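Local coordinates for protein chitooligosaccharidolytic beta-N-acetylglucosaminidase (Ostrinia furnacalis, PDB 3OZP) that hydrolyses single beta-linked N-acetylglucosamine units from the non-reducing ends of chitooligosaccharides, with a preference for short substrates, as a homodimeric family 20 glycosidase, at residues Ala451-Cys456 with Asn466-Pro471; Gly459-Ala464 with Trp502-Asp507; Arg271-Phe276 with Asp335-Phe340. All blocks are in the same frame, centred on the assembly; numbering follows the deposited sequence.

Contact 1. Residues Ala451-Cys456 with Asn466-Pro471; sequences ALYFDC and NNWCSP. With OAN (O-(2-acetamido-2-deoxy D-glucopyranosylidene) amino-N-phenylcarbamate), chain B.
C456 and C469 join the two segments covalently, their SG atoms 2.0 Å apart and the bridge turned to a chi3 of -101°. C456 is the more deeply covered partner: its CB also lies 3.7 Å from O of P471, so the chain after C469 also covers this half of the cystine. Each half-cystine belongs to a type I turn, Y453 to C456 on one side and N467 to S470 on the other, and the disulfide ties the two turns together. The side-chain amide of N467 adds a polar clasp. Its ND2 donates to O of D455 at 2.9 Å, approaching tilted out of both the amide and the carbonyl planes, while its OD1 takes the backbone N-H of G457. Beside the bridge stands the indole of W468, with CG set between its own backbone N and carbonyl carbon (chi1 82°). This folds the ring back over C469, whose CB sits 3.4 Å above the ring plane; NAO of the bound inhibitor lies 3.0 Å above the opposite face, sandwiching the indole. CZ2 of W468 meets CD1 of Y453 at 4.0 Å, the two rings inclined to one another. Both segments then converge on the sugar's 6-hydroxyl, OAM: NE1 of W468 donates to it almost straight (2.8 Å, 172°), and OD2 of D455 accepts from it at 2.7 Å. Y453 OH donates to the acetamido carbonyl oxygen. At the far end P471, after a cis peptide bond, packs on N466 of the second subunit. The whole is a disulfide-braced loop wall of the family 20 sugar pocket, in which W468, essential for binding chitooligosaccharides, carries the carbamate nitrogen over its ring face.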
loop_
_atom_site.group_PDB
_atom_site.type_symbol
_atom_site.label_atom_id
_atom_site.label_comp_id
_atom_site.label_asym_id
_atom_site.label_seq_id
_atom_site.Cartn_x
_atom_site.Cartn_y
_atom_site.Cartn_z
ATOM N N ALA A 451 6.950 5.936 -17.425
ATOM C CA ALA A 451 5.530 6.200 -17.220
ATOM C C ALA A 451 4.720 4.983 -16.769
ATOM O O ALA A 451 3.631 5.140 -16.205
ATOM C CB ALA A 451 4.928 6.789 -18.481
ATOM N N LEU A 452 5.249 3.783 -17.009
ATOM C CA LEU A 452 4.468 2.555 -16.831
ATOM C C LEU A 452 5.094 1.496 -15.917
ATOM O O LEU A 452 4.589 0.381 -15.831
ATOM C CB LEU A 452 4.131 1.953 -18.202
ATOM C CG LEU A 452 2.762 2.201 -18.863
ATOM C CD1 LEU A 452 1.916 3.311 -18.245
ATOM C CD2 LEU A 452 2.913 2.399 -20.365
ATOM N N TYR A 453 6.184 1.843 -15.235
ATOM C CA TYR A 453 6.782 0.939 -14.261
ATOM C C TYR A 453 6.260 1.265 -12.863
ATOM O O TYR A 453 6.699 2.219 -12.218
ATOM C CB TYR A 453 8.312 0.962 -14.352
ATOM C CG TYR A 453 8.875 -0.094 -15.283
ATOM C CD1 TYR A 453 10.057 -0.765 -14.973
ATOM C CD2 TYR A 453 8.209 -0.441 -16.465
ATOM C CE1 TYR A 453 10.572 -1.739 -15.823
ATOM C CE2 TYR A 453 8.712 -1.413 -17.316
ATOM C CZ TYR A 453 9.892 -2.059 -16.988
ATOM O OH TYR A 453 10.381 -3.030 -17.823
ATOM N N PHE A 454 5.299 0.461 -12.416
ATOM C CA PHE A 454 4.534 0.743 -11.197
ATOM C C PHE A 454 5.301 0.409 -9.921
ATOM O O PHE A 454 4.858 0.733 -8.815
ATOM C CB PHE A 454 3.196 0.003 -11.243
ATOM C CG PHE A 454 2.128 0.708 -12.053
ATOM C CD1 PHE A 454 2.465 1.641 -13.041
ATOM C CD2 PHE A 454 0.784 0.413 -11.846
ATOM C CE1 PHE A 454 1.469 2.284 -13.792
ATOM C CE2 PHE A 454 -0.213 1.049 -12.590
ATOM C CZ PHE A 454 0.131 1.988 -13.563
ATOM N N ASP A 455 6.464 -0.214 -10.089
ATOM C CA ASP A 455 7.335 -0.564 -8.972
ATOM C C ASP A 455 8.262 0.579 -8.543
ATOM O O ASP A 455 8.800 0.560 -7.430
ATOM C CB ASP A 455 8.148 -1.821 -9.309
ATOM C CG ASP A 455 8.973 -1.673 -10.584
ATOM O OD1 ASP A 455 8.464 -1.130 -11.590
ATOM O OD2 ASP A 455 10.140 -2.110 -10.583
ATOM N N CYS A 456 8.439 1.573 -9.421
ATOM C CA CYS A 456 9.373 2.682 -9.181
ATOM C C CYS A 456 9.000 3.571 -8.000
ATOM O O CYS A 456 7.818 3.823 -7.745
ATOM C CB CYS A 456 9.471 3.591 -10.413
ATOM S SG CYS A 456 9.770 2.771 -11.975
ATOM N N ASN A 466 16.913 4.955 -3.041
ATOM C CA ASN A 466 15.656 4.571 -3.679
ATOM C C ASN A 466 15.896 3.583 -4.811
ATOM O O ASN A 466 17.016 3.486 -5.313
ATOM C CB ASN A 466 14.925 5.819 -4.189
ATOM C CG ASN A 466 14.434 6.705 -3.058
ATOM O OD1 ASN A 466 15.099 7.666 -2.680
ATOM N ND2 ASN A 466 13.274 6.369 -2.497
ATOM N N ASN A 467 14.857 2.845 -5.216
ATOM C CA ASN A 467 15.013 1.876 -6.308
ATOM C C ASN A 467 15.312 2.543 -7.667
ATOM O O ASN A 467 15.112 3.752 -7.822
ATOM C CB ASN A 467 13.858 0.855 -6.359
ATOM C CG ASN A 467 12.522 1.464 -6.768
ATOM O OD1 ASN A 467 12.456 2.413 -7.549
ATOM N ND2 ASN A 467 11.440 0.883 -6.259
ATOM N N TRP A 468 15.773 1.745 -8.632
ATOM C CA TRP A 468 16.456 2.242 -9.842
ATOM C C TRP A 468 15.687 3.251 -10.691
ATOM O O TRP A 468 16.288 4.180 -11.248
ATOM C CB TRP A 468 16.934 1.073 -10.728
ATOM C CG TRP A 468 15.867 0.477 -11.623
ATOM C CD1 TRP A 468 15.001 -0.536 -11.309
ATOM C CD2 TRP A 468 15.565 0.855 -12.976
ATOM N NE1 TRP A 468 14.179 -0.806 -12.376
ATOM C CE2 TRP A 468 14.501 0.032 -13.411
ATOM C CE3 TRP A 468 16.083 1.815 -13.859
ATOM C CZ2 TRP A 468 13.953 0.132 -14.695
ATOM C CZ3 TRP A 468 15.536 1.915 -15.139
ATOM C CH2 TRP A 468 14.481 1.078 -15.541
ATOM N N CYS A 469 14.373 3.061 -10.803
ATOM C CA CYS A 469 13.568 3.862 -11.716
ATOM C C CYS A 469 12.732 4.924 -10.999
ATOM O O CYS A 469 11.811 5.493 -11.585
ATOM C CB CYS A 469 12.703 2.967 -12.620
ATOM S SG CYS A 469 11.565 1.838 -11.761
ATOM N N SER A 470 13.071 5.195 -9.737
ATOM C CA SER A 470 12.493 6.318 -8.994
ATOM C C SER A 470 12.670 7.606 -9.809
ATOM O O SER A 470 13.625 7.711 -10.588
ATOM C CB SER A 470 13.154 6.453 -7.622
ATOM O OG SER A 470 12.958 5.282 -6.849
ATOM N N PRO A 471 11.766 8.593 -9.639
ATOM C CA PRO A 471 10.690 8.706 -8.645
ATOM C C PRO A 471 9.430 7.871 -8.924
ATOM O O PRO A 471 9.280 7.281 -9.997
ATOM C CB PRO A 471 10.354 10.202 -8.666
ATOM C CG PRO A 471 10.677 10.636 -10.060
ATOM C CD PRO A 471 11.816 9.772 -10.533
HETATM C CAH OAN B . 12.302 -5.939 -18.812
HETATM C CAG OAN B . 12.663 -5.555 -17.377
HETATM O OAN OAN B . 12.099 -4.612 -16.827
HETATM N NAI OAN B . 13.632 -6.309 -16.811
HETATM C CAB OAN B . 14.115 -6.138 -15.421
HETATM C CAC OAN B . 13.067 -6.798 -14.491
HETATM O OAJ OAN B . 13.389 -8.178 -14.310
HETATM C CAD OAN B . 13.018 -6.091 -13.155
HETATM O OAK OAN B . 12.066 -6.737 -12.302
HETATM C CAE OAN B . 12.609 -4.665 -13.447
HETATM C CAF OAN B . 12.438 -3.878 -12.151
HETATM O OAM OAN B . 12.034 -2.539 -12.445
HETATM O OAL OAN B . 13.640 -4.031 -14.243
HETATM C CAA OAN B . 14.397 -4.771 -15.130
HETATM N NAY OAN B . 15.434 -4.214 -15.757
HETATM O OAQ OAN B . 15.681 -2.779 -15.472
HETATM C CAP OAN B . 16.953 -2.438 -15.107
HETATM O OAR OAN B . 17.924 -2.824 -15.762
HETATM N NAO OAN B . 17.093 -1.633 -14.037
HETATM C CAS OAN B . 18.276 -1.200 -13.587
HETATM C CAT OAN B . 18.914 -0.118 -14.201
HETATM C CAU OAN B . 20.133 0.348 -13.703
HETATM C CAV OAN B . 20.708 -0.260 -12.583
HETATM C CAW OAN B . 20.067 -1.331 -11.959
HETATM C CAX OAN B . 18.847 -1.795 -12.457
#

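Contact 2. Residues Gly459-Ala464 with Trp502-Asp507; sequences GAWVGA and WSEQSD. With OAN (O-(2-acetamido-2-deoxy D-glucopyranosylidene) amino-N-phenylcarbamate), chain B.
The stem of E504 lies across the indole of W461 while its carboxylate holds the bound sugar, so one acidic side chain serves an aromatic face and a ligand at once. CB of E504 sits 3.8 Å from the centroid of the five-membered ring, 13° off the ring normal, a CH-pi contact made over the face. CG continues toward the six-membered ring and comes within 3.7 Å of CZ2 of W461. There the chain bends (chi2 90°), turning the carboxylate away from the indole, and OE2 accepts a hydrogen bond of 2.6 Å from OAK, the sugar's 4-hydroxyl. W461 is covered on its other face too: CG1 of V462, the next residue, lies 3.6 Å above the plane, toward the rim. CB of W461 packs on CG of Q505 at 3.9 Å, and the extended Q505 chain runs on toward the backbone of G459. Two residues before E504, W502 offers its ring face to the pyranose, with the sugar's CAC 3.7 Å above the ring plane. The segment 502-507 thus supplies both an aromatic floor and a polar grip for the same sugar, and W461 packs on the aliphatic part of E504, before the bend that leads to the carboxylate. W461 also touches E306, a residue essential for chitooligosaccharide binding. The second subunit closes the outer side, its L558 packing on W461 and Q505 and NE2 of its Q476 hydrogen-bonded to the carbonyl oxygens of A460 and G463. In the fold, the segment 502-507 is the loop that follows the last barrel strand, 494-501, and precedes helix 511-515, whereas 459-464 belongs to the long excursion between helices 449-452 and 475-480.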
loop_
_atom_site.group_PDB
_atom_site.type_symbol
_atom_site.label_atom_id
_atom_site.label_comp_id
_atom_site.label_asym_id
_atom_site.label_seq_id
_atom_site.Cartn_x
_atom_site.Cartn_y
_atom_site.Cartn_z
ATOM N N GLY A 459 12.030 2.520 -1.543
ATOM C CA GLY A 459 13.404 2.412 -1.062
ATOM C C GLY A 459 14.195 1.457 -1.935
ATOM O O GLY A 459 13.613 0.679 -2.697
ATOM N N ALA A 460 15.521 1.529 -1.848
ATOM C CA ALA A 460 16.376 0.531 -2.487
ATOM C C ALA A 460 16.109 -0.830 -1.858
ATOM O O ALA A 460 15.800 -0.911 -0.666
ATOM C CB ALA A 460 17.841 0.908 -2.324
ATOM N N TRP A 461 16.199 -1.890 -2.658
ATOM C CA TRP A 461 16.148 -3.253 -2.118
ATOM C C TRP A 461 17.537 -3.905 -2.078
ATOM O O TRP A 461 17.733 -4.916 -1.405
ATOM C CB TRP A 461 15.113 -4.123 -2.842
ATOM C CG TRP A 461 15.421 -4.475 -4.273
ATOM C CD1 TRP A 461 15.103 -3.745 -5.383
ATOM C CD2 TRP A 461 16.071 -5.663 -4.747
ATOM N NE1 TRP A 461 15.525 -4.398 -6.518
ATOM C CE2 TRP A 461 16.122 -5.577 -6.156
ATOM C CE3 TRP A 461 16.625 -6.787 -4.116
ATOM C CZ2 TRP A 461 16.705 -6.574 -6.948
ATOM C CZ3 TRP A 461 17.199 -7.787 -4.905
ATOM C CH2 TRP A 461 17.235 -7.670 -6.307
ATOM N N VAL A 462 18.484 -3.327 -2.815
ATOM C CA VAL A 462 19.908 -3.589 -2.597
ATOM C C VAL A 462 20.569 -2.265 -2.233
ATOM O O VAL A 462 20.422 -1.271 -2.947
ATOM C CB VAL A 462 20.622 -4.266 -3.813
ATOM C CG1 VAL A 462 20.117 -5.688 -4.020
ATOM C CG2 VAL A 462 20.484 -3.438 -5.103
ATOM N N GLY A 463 21.272 -2.246 -1.105
ATOM C CA GLY A 463 21.876 -1.012 -0.605
ATOM C C GLY A 463 20.827 -0.048 -0.081
ATOM O O GLY A 463 19.740 -0.467 0.331
ATOM N N ALA A 464 21.153 1.243 -0.100
ATOM C CA ALA A 464 20.262 2.282 0.426
ATOM C C ALA A 464 19.874 3.295 -0.650
ATOM O O ALA A 464 20.320 3.197 -1.794
ATOM C CB ALA A 464 20.902 2.977 1.628
ATOM N N TRP A 502 6.655 -5.199 -11.374
ATOM C CA TRP A 502 7.756 -6.038 -10.943
ATOM C C TRP A 502 7.687 -6.140 -9.424
ATOM O O TRP A 502 7.201 -5.222 -8.755
ATOM C CB TRP A 502 9.077 -5.444 -11.411
ATOM C CG TRP A 502 9.122 -5.338 -12.900
ATOM C CD1 TRP A 502 9.005 -4.205 -13.641
ATOM C CD2 TRP A 502 9.247 -6.421 -13.833
ATOM N NE1 TRP A 502 9.071 -4.506 -14.981
ATOM C CE2 TRP A 502 9.215 -5.859 -15.129
ATOM C CE3 TRP A 502 9.388 -7.810 -13.699
ATOM C CZ2 TRP A 502 9.331 -6.633 -16.287
ATOM C CZ3 TRP A 502 9.498 -8.585 -14.849
ATOM C CH2 TRP A 502 9.478 -7.990 -16.130
ATOM N N SER A 503 8.149 -7.261 -8.884
ATOM C CA SER A 503 7.777 -7.614 -7.521
ATOM C C SER A 503 8.941 -7.822 -6.566
ATOM O O SER A 503 8.802 -8.520 -5.560
ATOM C CB SER A 503 6.849 -8.827 -7.540
ATOM O OG SER A 503 5.662 -8.521 -8.262
ATOM N N GLU A 504 10.084 -7.207 -6.865
ATOM C CA GLU A 504 11.190 -7.190 -5.909
ATOM C C GLU A 504 10.722 -6.591 -4.586
ATOM O O GLU A 504 11.216 -6.961 -3.519
ATOM C CB GLU A 504 12.392 -6.413 -6.450
ATOM C CG GLU A 504 13.119 -7.100 -7.610
ATOM C CD GLU A 504 12.568 -6.720 -8.985
ATOM O OE1 GLU A 504 11.489 -6.092 -9.065
ATOM O OE2 GLU A 504 13.223 -7.061 -9.991
ATOM N N GLN A 505 9.756 -5.676 -4.667
ATOM C CA GLN A 505 9.233 -4.970 -3.499
ATOM C C GLN A 505 7.703 -4.921 -3.499
ATOM O O GLN A 505 7.098 -3.937 -3.062
ATOM C CB GLN A 505 9.803 -3.553 -3.447
ATOM C CG GLN A 505 11.317 -3.496 -3.308
ATOM C CD GLN A 505 11.828 -2.088 -3.320
ATOM O OE1 GLN A 505 12.074 -1.501 -2.269
ATOM N NE2 GLN A 505 11.976 -1.524 -4.505
ATOM N N SER A 506 7.088 -5.992 -3.988
ATOM C CA SER A 506 5.637 -6.117 -4.000
ATOM C C SER A 506 5.211 -7.576 -3.886
ATOM O O SER A 506 5.841 -8.460 -4.462
ATOM C CB SER A 506 5.056 -5.500 -5.279
ATOM O OG SER A 506 3.637 -5.565 -5.283
ATOM N N ASP A 507 4.134 -7.820 -3.144
ATOM C CA ASP A 507 3.558 -9.155 -3.025
ATOM C C ASP A 507 2.055 -9.056 -2.754
ATOM O O ASP A 507 1.464 -8.001 -2.961
ATOM C CB ASP A 507 4.303 -9.995 -1.961
ATOM C CG ASP A 507 4.057 -9.525 -0.524
ATOM O OD1 ASP A 507 3.379 -8.498 -0.282
ATOM O OD2 ASP A 507 4.548 -10.216 0.391
HETATM C CAH OAN B . 12.302 -5.939 -18.812
HETATM C CAG OAN B . 12.663 -5.555 -17.377
HETATM O OAN OAN B . 12.099 -4.612 -16.827
HETATM N NAI OAN B . 13.632 -6.309 -16.811
HETATM C CAB OAN B . 14.115 -6.138 -15.421
HETATM C CAC OAN B . 13.067 -6.798 -14.491
HETATM O OAJ OAN B . 13.389 -8.178 -14.310
HETATM C CAD OAN B . 13.018 -6.091 -13.155
HETATM O OAK OAN B . 12.066 -6.737 -12.302
HETATM C CAE OAN B . 12.609 -4.665 -13.447
HETATM C CAF OAN B . 12.438 -3.878 -12.151
HETATM O OAM OAN B . 12.034 -2.539 -12.445
HETATM O OAL OAN B . 13.640 -4.031 -14.243
HETATM C CAA OAN B . 14.397 -4.771 -15.130
HETATM N NAY OAN B . 15.434 -4.214 -15.757
HETATM O OAQ OAN B . 15.681 -2.779 -15.472
HETATM C CAP OAN B . 16.953 -2.438 -15.107
HETATM O OAR OAN B . 17.924 -2.824 -15.762
HETATM N NAO OAN B . 17.093 -1.633 -14.037
HETATM C CAS OAN B . 18.276 -1.200 -13.587
HETATM C CAT OAN B . 18.914 -0.118 -14.201
HETATM C CAU OAN B . 20.133 0.348 -13.703
HETATM C CAV OAN B . 20.708 -0.260 -12.583
HETATM C CAW OAN B . 20.067 -1.331 -11.959
HETATM C CAX OAN B . 18.847 -1.795 -12.457
#

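Contact 3. Residues Arg271-Phe276 with Asp335-Phe340; sequences RVLPEF and DTTDIF
F340 overlaps the pyrrolidine ring of P274, crossing it at about a right angle with CD2 of F340 4.0 Å from CG of P274. Although its CB points away from the strand, setting CG anti to the backbone N (chi1 -172°) brings the ring back, and CZ reaches to 4.1 Å from CB of F276. Y327 meets the F340 ring edge-to-face, and F393 packs on it as well. At the other end of the contact R271 grips D338 side-on with two nitrogens. NE donates to OD1 in a straight bond (2.6 Å, 167°), lying in the guanidinium plane and on the syn lone pair of OD1; NH1 reaches OD2 at 3.1 Å. The guanidinium and carboxylate planes are nearly coplanar, 22° apart. I339 CD1 lies over one guanidinium face, and NH2 bonds to T220 OG1, further fixing the group's rotation. Between these ends the filling is mainly apolar: L273 CD1 packs on I339 CB at 4.0 Å, and T337 presses its CG2 against CD of P274. The T337 hydroxyl donates to O of I339 (2.7 Å), in the carbonyl plane and on a lone pair. A water carries polar contact across, donating to O of V272 and, at 2.8 Å, to OG1 of T336. Strand 271-278 and strand 340-343 are neighbouring parallel strands of the (beta/alpha)8 barrel, and the segment 335-340 leads from helix 317-333 into the second: a beta-alpha-beta crossover of a TIM barrel, clamped at the N-terminal end of its strands.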
loop_
_atom_site.group_PDB
_atom_site.type_symbol
_atom_site.label_atom_id
_atom_site.label_comp_id
_atom_site.label_asym_id
_atom_site.label_seq_id
_atom_site.Cartn_x
_atom_site.Cartn_y
_atom_site.Cartn_z
ATOM N N ARG A 271 -7.762 -11.870 -20.873
ATOM C CA ARG A 271 -6.804 -12.839 -21.393
ATOM C C ARG A 271 -5.675 -13.025 -20.376
ATOM O O ARG A 271 -5.027 -12.057 -19.980
ATOM C CB ARG A 271 -6.240 -12.284 -22.710
ATOM C CG ARG A 271 -4.982 -12.942 -23.257
ATOM C CD ARG A 271 -4.225 -11.969 -24.171
ATOM N NE ARG A 271 -4.809 -11.858 -25.512
ATOM C CZ ARG A 271 -5.344 -10.754 -26.038
ATOM N NH1 ARG A 271 -5.827 -10.785 -27.273
ATOM N NH2 ARG A 271 -5.399 -9.619 -25.349
ATOM N N VAL A 272 -5.455 -14.266 -19.945
ATOM C CA VAL A 272 -4.340 -14.574 -19.050
ATOM C C VAL A 272 -3.159 -15.093 -19.870
ATOM O O VAL A 272 -3.169 -16.218 -20.367
ATOM C CB VAL A 272 -4.750 -15.554 -17.913
ATOM C CG1 VAL A 272 -3.562 -15.843 -16.992
ATOM C CG2 VAL A 272 -5.916 -14.984 -17.115
ATOM N N LEU A 273 -2.147 -14.244 -20.003
ATOM C CA LEU A 273 -1.030 -14.463 -20.910
ATOM C C LEU A 273 0.240 -14.814 -20.121
ATOM O O LEU A 273 0.780 -13.970 -19.405
ATOM C CB LEU A 273 -0.812 -13.192 -21.748
ATOM C CG LEU A 273 -0.038 -13.208 -23.068
ATOM C CD1 LEU A 273 -0.149 -11.841 -23.756
ATOM C CD2 LEU A 273 1.428 -13.594 -22.892
ATOM N N PRO A 274 0.718 -16.069 -20.246
ATOM C CA PRO A 274 1.894 -16.493 -19.483
ATOM C C PRO A 274 3.202 -16.042 -20.119
ATOM O O PRO A 274 3.304 -15.974 -21.350
ATOM C CB PRO A 274 1.802 -18.020 -19.528
ATOM C CG PRO A 274 1.142 -18.307 -20.845
ATOM C CD PRO A 274 0.155 -17.173 -21.049
ATOM N N GLU A 275 4.185 -15.734 -19.279
ATOM C CA GLU A 275 5.554 -15.526 -19.730
ATOM C C GLU A 275 6.491 -16.554 -19.112
ATOM O O GLU A 275 6.508 -16.737 -17.887
ATOM C CB GLU A 275 6.064 -14.123 -19.383
ATOM C CG GLU A 275 7.502 -13.863 -19.855
ATOM C CD GLU A 275 8.080 -12.542 -19.378
ATOM O OE1 GLU A 275 7.330 -11.713 -18.819
ATOM O OE2 GLU A 275 9.300 -12.328 -19.550
ATOM N N PHE A 276 7.263 -17.228 -19.962
ATOM C CA PHE A 276 8.445 -17.920 -19.482
ATOM C C PHE A 276 9.674 -17.175 -19.975
ATOM O O PHE A 276 10.066 -17.297 -21.135
ATOM C CB PHE A 276 8.498 -19.397 -19.894
ATOM C CG PHE A 276 9.667 -20.123 -19.293
ATOM C CD1 PHE A 276 9.603 -20.594 -17.982
ATOM C CD2 PHE A 276 10.845 -20.293 -20.013
ATOM C CE1 PHE A 276 10.693 -21.233 -17.400
ATOM C CE2 PHE A 276 11.945 -20.936 -19.442
ATOM C CZ PHE A 276 11.867 -21.405 -18.131
ATOM N N ASP A 335 -4.995 -21.904 -21.524
ATOM C CA ASP A 335 -5.609 -22.311 -22.790
ATOM C C ASP A 335 -6.574 -21.294 -23.413
ATOM O O ASP A 335 -7.283 -21.622 -24.364
ATOM C CB ASP A 335 -6.252 -23.704 -22.676
ATOM C CG ASP A 335 -7.468 -23.732 -21.764
ATOM O OD1 ASP A 335 -7.822 -22.700 -21.149
ATOM O OD2 ASP A 335 -8.082 -24.814 -21.660
ATOM N N THR A 336 -6.602 -20.073 -22.883
ATOM C CA THR A 336 -7.357 -18.994 -23.521
ATOM C C THR A 336 -6.436 -18.043 -24.276
ATOM O O THR A 336 -6.896 -17.275 -25.125
ATOM C CB THR A 336 -8.196 -18.163 -22.517
ATOM O OG1 THR A 336 -7.334 -17.601 -21.521
ATOM C CG2 THR A 336 -9.277 -19.016 -21.860
ATOM N N THR A 337 -5.142 -18.083 -23.966
ATOM C CA THR A 337 -4.202 -17.142 -24.569
ATOM C C THR A 337 -3.944 -17.432 -26.043
ATOM O O THR A 337 -3.831 -18.588 -26.460
ATOM C CB THR A 337 -2.861 -17.035 -23.797
ATOM O OG1 THR A 337 -2.156 -15.863 -24.232
ATOM C CG2 THR A 337 -1.978 -18.271 -24.006
ATOM N N ASP A 338 -3.859 -16.351 -26.811
ATOM C CA ASP A 338 -3.591 -16.386 -28.242
ATOM C C ASP A 338 -2.142 -15.995 -28.502
ATOM O O ASP A 338 -1.674 -16.034 -29.640
ATOM C CB ASP A 338 -4.532 -15.411 -28.964
ATOM C CG ASP A 338 -4.530 -14.017 -28.340
ATOM O OD1 ASP A 338 -4.455 -13.910 -27.094
ATOM O OD2 ASP A 338 -4.614 -13.017 -29.089
ATOM N N ILE A 339 -1.441 -15.613 -27.436
ATOM C CA ILE A 339 -0.089 -15.064 -27.524
ATOM C C ILE A 339 0.781 -15.657 -26.415
ATOM O O ILE A 339 0.291 -15.954 -25.328
ATOM C CB ILE A 339 -0.107 -13.512 -27.388
ATOM C CG1 ILE A 339 -1.006 -12.866 -28.453
ATOM C CG2 ILE A 339 1.292 -12.942 -27.500
ATOM C CD1 ILE A 339 -1.397 -11.421 -28.127
ATOM N N PHE A 340 2.069 -15.826 -26.690
ATOM C CA PHE A 340 3.010 -16.323 -25.692
ATOM C C PHE A 340 4.172 -15.347 -25.544
ATOM O O PHE A 340 4.735 -14.885 -26.541
ATOM C CB PHE A 340 3.504 -17.719 -26.090
ATOM C CG PHE A 340 4.342 -18.405 -25.040
ATOM C CD1 PHE A 340 5.533 -19.032 -25.395
ATOM C CD2 PHE A 340 3.936 -18.445 -23.706
ATOM C CE1 PHE A 340 6.313 -19.682 -24.440
ATOM C CE2 PHE A 340 4.712 -19.091 -22.744
ATOM C CZ PHE A 340 5.901 -19.711 -23.112
HETATM O O HOH W 1 -4.810 -18.421 -20.795
HETATM O O HOH W 2 -8.329 -16.001 -19.652
#

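How the contacts relate
Contacts 1 and 2 form one side of the sugar pocket. Their centres lie 10 Å apart, their segments alternate along the chain, and they touch directly, with CE1 of Y453 3.3 Å from NE1 of W502. Both bind the same inhibitor, contact 1 at the acetamido carbonyl and 6-hydroxyl and contact 2 at the 4-hydroxyl, and both reach the second subunit. Contact 3 belongs to the barrel frame, its centre about 26 and 27 Å from those of contacts 1 and 2; the side chain of F276 is still about 13 Å from the ligand. The strand of contact 3 is linked to the pocket through E275, which is hydrogen-bonded to H224 and W402; the rings of both meet that of W502.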